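Local coordinates for protein Two-component system sensor histidine kinase (Bacteroides thetaiotaomicron, PDB 3OTT) that is probably a membrane-spanning sensor histidine kinase and transcription regulator, whose extracellular beta-propeller and beta-sandwich region appears to sense saccharides, at residues 33-38 against 283-288. Sequence-based numbering, arbitrary orientation.
With TBR (hexatantalum dodecabromide), chain D.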
ATOM      1  N   GLY B  33       5.910  11.076 -16.410  1.00 19.28           N
ATOM      2  CA  GLY B  33       6.481  12.380 -16.005  1.00 17.42           C
ATOM      3  C   GLY B  33       6.484  13.539 -16.994  1.00 17.20           C
ATOM      4  O   GLY B  33       6.902  14.631 -16.637  1.00 18.01           O
ATOM      5  N   LEU B  34       5.974  13.380 -18.206  1.00 15.65           N
ATOM      6  CA  LEU B  34       5.919  14.551 -19.122  1.00 15.74           C
ATOM      7  C   LEU B  34       4.793  15.538 -18.775  1.00 15.07           C
ATOM      8  O   LEU B  34       3.639  15.147 -18.553  1.00 15.26           O
ATOM      9  CB  LEU B  34       5.711  14.097 -20.579  1.00 15.51           C
ATOM     10  CG  LEU B  34       6.469  14.742 -21.792  1.00 21.79           C
ATOM     11  CD1 LEU B  34       5.941  14.248 -23.205  1.00 24.16           C
ATOM     12  CD2 LEU B  34       6.335  16.154 -21.863  1.00 25.15           C
ATOM     13  N   ILE B  35       5.097  16.827 -18.785  1.00 14.85           N
ATOM     14  CA  ILE B  35       4.071  17.842 -18.573  1.00 14.21           C
ATOM     15  C   ILE B  35       3.329  18.241 -19.848  1.00 14.52           C
ATOM     16  O   ILE B  35       3.953  18.549 -20.869  1.00 15.96           O
ATOM     17  CB  ILE B  35       4.728  19.066 -17.977  1.00 13.85           C
ATOM     18  CG1 ILE B  35       5.322  18.683 -16.611  1.00 15.01           C
ATOM     19  CG2 ILE B  35       3.741  20.186 -17.899  1.00 12.00           C
ATOM     20  CD1 ILE B  35       4.286  18.562 -15.542  1.00 10.50           C
ATOM     21  N   TRP B  36       2.013  18.258 -19.762  1.00 13.73           N
ATOM     22  CA  TRP B  36       1.114  18.687 -20.813  1.00 12.51           C
ATOM     23  C   TRP B  36       0.384  19.944 -20.358  1.00 13.46           C
ATOM     24  O   TRP B  36       0.021  20.061 -19.176  1.00 13.00           O
ATOM     25  CB  TRP B  36       0.080  17.582 -21.109  1.00 11.65           C
ATOM     26  CG  TRP B  36       0.743  16.299 -21.572  1.00 12.73           C
ATOM     27  CD1 TRP B  36       1.236  15.280 -20.765  1.00 13.27           C
ATOM     28  CD2 TRP B  36       0.986  15.887 -22.908  1.00 12.30           C
ATOM     29  NE1 TRP B  36       1.766  14.292 -21.520  1.00 12.09           N
ATOM     30  CE2 TRP B  36       1.618  14.627 -22.848  1.00 14.89           C
ATOM     31  CE3 TRP B  36       0.708  16.440 -24.162  1.00 15.65           C
ATOM     32  CZ2 TRP B  36       2.014  13.939 -23.990  1.00 11.32           C
ATOM     33  CZ3 TRP B  36       1.095  15.750 -25.303  1.00 14.21           C
ATOM     34  CH2 TRP B  36       1.761  14.522 -25.204  1.00 13.41           C
ATOM     35  N   ILE B  37       0.100  20.848 -21.312  1.00 13.80           N
ATOM     36  CA  ILE B  37      -0.372  22.203 -21.053  1.00 14.03           C
ATOM     37  C   ILE B  37      -1.602  22.492 -21.923  1.00 14.80           C
ATOM     38  O   ILE B  37      -1.527  22.413 -23.137  1.00 16.30           O
ATOM     39  CB  ILE B  37       0.797  23.248 -21.392  1.00 14.65           C
ATOM     40  CG1 ILE B  37       2.094  22.906 -20.652  1.00 13.07           C
ATOM     41  CG2 ILE B  37       0.392  24.712 -21.175  1.00 14.13           C
ATOM     42  CD1 ILE B  37       3.422  23.585 -21.270  1.00 12.55           C
ATOM     43  N   GLY B  38      -2.738  22.810 -21.323  1.00 14.50           N
ATOM     44  CA  GLY B  38      -3.869  23.278 -22.102  1.00 14.12           C
ATOM     45  C   GLY B  38      -3.777  24.795 -22.240  1.00 14.44           C
ATOM     46  O   GLY B  38      -3.553  25.512 -21.265  1.00 16.14           O
ATOM     47  N   ASN B 283      -4.710  28.440 -13.142  1.00 17.75           N
ATOM     48  CA  ASN B 283      -4.503  27.080 -12.635  1.00 16.22           C
ATOM     49  C   ASN B 283      -3.166  26.942 -11.947  1.00 15.24           C
ATOM     50  O   ASN B 283      -2.172  27.563 -12.358  1.00 15.46           O
ATOM     51  CB  ASN B 283      -4.638  26.013 -13.782  1.00 17.60           C
ATOM     52  CG  ASN B 283      -4.847  24.592 -13.246  1.00 20.83           C
ATOM     53  OD1 ASN B 283      -3.880  23.772 -13.185  1.00 26.27           O
ATOM     54  ND2 ASN B 283      -6.087  24.285 -12.828  1.00 17.52           N
ATOM     55  N   ILE B 284      -3.136  26.135 -10.885  1.00 14.35           N
ATOM     56  CA  ILE B 284      -1.929  25.852 -10.162  1.00 13.08           C
ATOM     57  C   ILE B 284      -1.879  24.361 -10.084  1.00 15.48           C
ATOM     58  O   ILE B 284      -2.853  23.682  -9.686  1.00 15.19           O
ATOM     59  CB  ILE B 284      -1.946  26.448  -8.681  1.00 14.74           C
ATOM     60  CG1 ILE B 284      -2.221  27.967  -8.658  1.00 12.47           C
ATOM     61  CG2 ILE B 284      -0.653  26.146  -7.918  1.00  8.59           C
ATOM     62  CD1 ILE B 284      -2.389  28.537  -7.184  1.00 17.89           C
ATOM     63  N   PHE B 285      -0.712  23.818 -10.408  1.00 16.02           N
ATOM     64  CA  PHE B 285      -0.580  22.400 -10.387  1.00 15.59           C
ATOM     65  C   PHE B 285       0.704  22.049  -9.719  1.00 16.58           C
ATOM     66  O   PHE B 285       1.762  22.584 -10.084  1.00 17.21           O
ATOM     67  CB  PHE B 285      -0.544  21.929 -11.835  1.00 15.16           C
ATOM     68  CG  PHE B 285      -0.173  20.513 -12.002  1.00 14.44           C
ATOM     69  CD1 PHE B 285      -1.058  19.502 -11.603  1.00 18.81           C
ATOM     70  CD2 PHE B 285       1.048  20.162 -12.607  1.00 16.52           C
ATOM     71  CE1 PHE B 285      -0.745  18.146 -11.785  1.00 21.12           C
ATOM     72  CE2 PHE B 285       1.369  18.802 -12.841  1.00 18.59           C
ATOM     73  CZ  PHE B 285       0.470  17.788 -12.414  1.00 18.85           C
ATOM     74  N   ALA B 286       0.629  21.119  -8.777  1.00 17.47           N
ATOM     75  CA  ALA B 286       1.807  20.598  -8.098  1.00 19.80           C
ATOM     76  C   ALA B 286       2.195  19.275  -8.748  1.00 20.03           C
ATOM     77  O   ALA B 286       1.360  18.379  -8.789  1.00 21.93           O
ATOM     78  CB  ALA B 286       1.516  20.413  -6.522  1.00 18.96           C
ATOM     79  N   ASP B 287       3.418  19.136  -9.268  1.00 20.60           N
ATOM     80  CA  ASP B 287       3.735  17.945 -10.042  1.00 21.84           C
ATOM     81  C   ASP B 287       4.244  16.895  -9.084  1.00 22.97           C
ATOM     82  O   ASP B 287       4.389  17.174  -7.903  1.00 22.94           O
ATOM     83  CB  ASP B 287       4.746  18.212 -11.192  1.00 22.11           C
ATOM     84  CG  ASP B 287       6.130  18.674 -10.714  1.00 24.30           C
ATOM     85  OD1 ASP B 287       6.448  18.518  -9.502  1.00 23.79           O
ATOM     86  OD2 ASP B 287       6.933  19.190 -11.566  1.00 24.69           O
ATOM     87  N   GLN B 288       4.548  15.712  -9.602  1.00 23.49           N
ATOM     88  CA  GLN B 288       5.055  14.582  -8.796  1.00 25.97           C
ATOM     89  C   GLN B 288       6.335  14.883  -8.005  1.00 25.73           C
ATOM     90  O   GLN B 288       6.670  14.175  -7.071  1.00 26.46           O
ATOM     91  CB  GLN B 288       5.259  13.346  -9.692  1.00 25.80           C
ATOM     92  CG  GLN B 288       3.937  12.646 -10.051  1.00 30.59           C
ATOM     93  CD  GLN B 288       3.198  12.111  -8.792  1.00 37.67           C
ATOM     94  OE1 GLN B 288       3.825  11.751  -7.778  1.00 37.39           O
ATOM     95  NE2 GLN B 288       1.872  12.064  -8.863  1.00 39.26           N
TER
HETATM   96 TA1  TBR D   2       8.560   9.390  -9.168  0.90 34.72          TA
HETATM   97 TA2  TBR D   2       9.385  10.827 -11.354  0.90 31.10          TA
HETATM   98 TA3  TBR D   2      11.104   8.839 -10.238  0.90 32.22          TA
HETATM   99 TA4  TBR D   2       9.882   8.476 -12.762  0.90 32.37          TA
HETATM  100 TA5  TBR D   2       9.026   7.021 -10.531  0.90 30.29          TA
HETATM  101 TA6  TBR D   2       7.379   9.008 -11.571  0.90 33.86          TA
HETATM  102 BR1  TBR D   2       8.721  11.983  -9.054  0.90 38.30          BR
HETATM  103 BR2  TBR D   2      10.678   9.296  -7.655  0.90 41.80          BR
HETATM  104 BR3  TBR D   2       8.087   7.096  -8.098  0.90 44.51          BR
HETATM  105 BR4  TBR D   2       5.984   9.358  -9.401  0.90 42.41          BR
HETATM  106 BR5  TBR D   2      11.824  11.328 -10.634  0.90 40.95          BR
HETATM  107 BR6  TBR D   2      11.381   6.348  -9.571  0.90 42.63          BR
HETATM  108 BR7  TBR D   2       9.708   5.863 -12.760  0.90 43.10          BR
HETATM  109 BR8  TBR D   2       7.664   8.398 -14.101  0.90 45.53          BR
HETATM  110 BR9  TBR D   2      10.317  10.827 -13.793  0.90 43.21          BR
HETATM  111 BRA  TBR D   2      12.464   8.178 -12.381  0.90 38.08          BR
HETATM  112 BRB  TBR D   2       6.589   6.543 -11.303  0.90 43.35          BR
HETATM  113 BRC  TBR D   2       7.078  11.511 -12.248  0.90 43.14          BR
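Phe285 is the first residue of 283-288 to reach across, meeting Ile35 of 33-38 in an apolar contact. In Phe285 the CB bond points towards 33-38, and with CG anti to its backbone N (chi1 170°) the ring puts its CE2 edge beside Ile35. CD1 of Ile35 comes in at the rim, almost level with the ring, 4.0 Å from CE2 of Phe285; Phe27 also packs on Phe285. Ile35, which touches Trp293 as well, passes the ring in the opposite direction: CG1 lies beside the backbone N (chi1 -63°) and the bend at chi2 (-76°) places CD1 for the contact. The segments belong to the first and last blades of a seven-bladed beta-propeller, each a four-stranded antiparallel sheet; strand 13-15 completes the last blade, the Velcro closure of the propeller. No hydrogen bond links the segments. At Asp287 CB points towards 33-38 and lies 4.4 Å from CD1 of Ile35, while the buried carboxylate is held within its own blade: OD2 takes hydrogen bonds from Asn291 ND2 and Trp293 NE1, OD1 from Glu289 N. The backbone N of Asp287 lies over one face of the Phe285 ring, nearer its margin than its centre. Gln288, whose backbone N hydrogen-bonds to OE1 of Gln29, meets hexatantalum dodecabromide, a heavy-atom phasing cluster: CB of Gln288 is 3.6 Å from BRC, and CA of Gly33 3.9 Å from that same bromide.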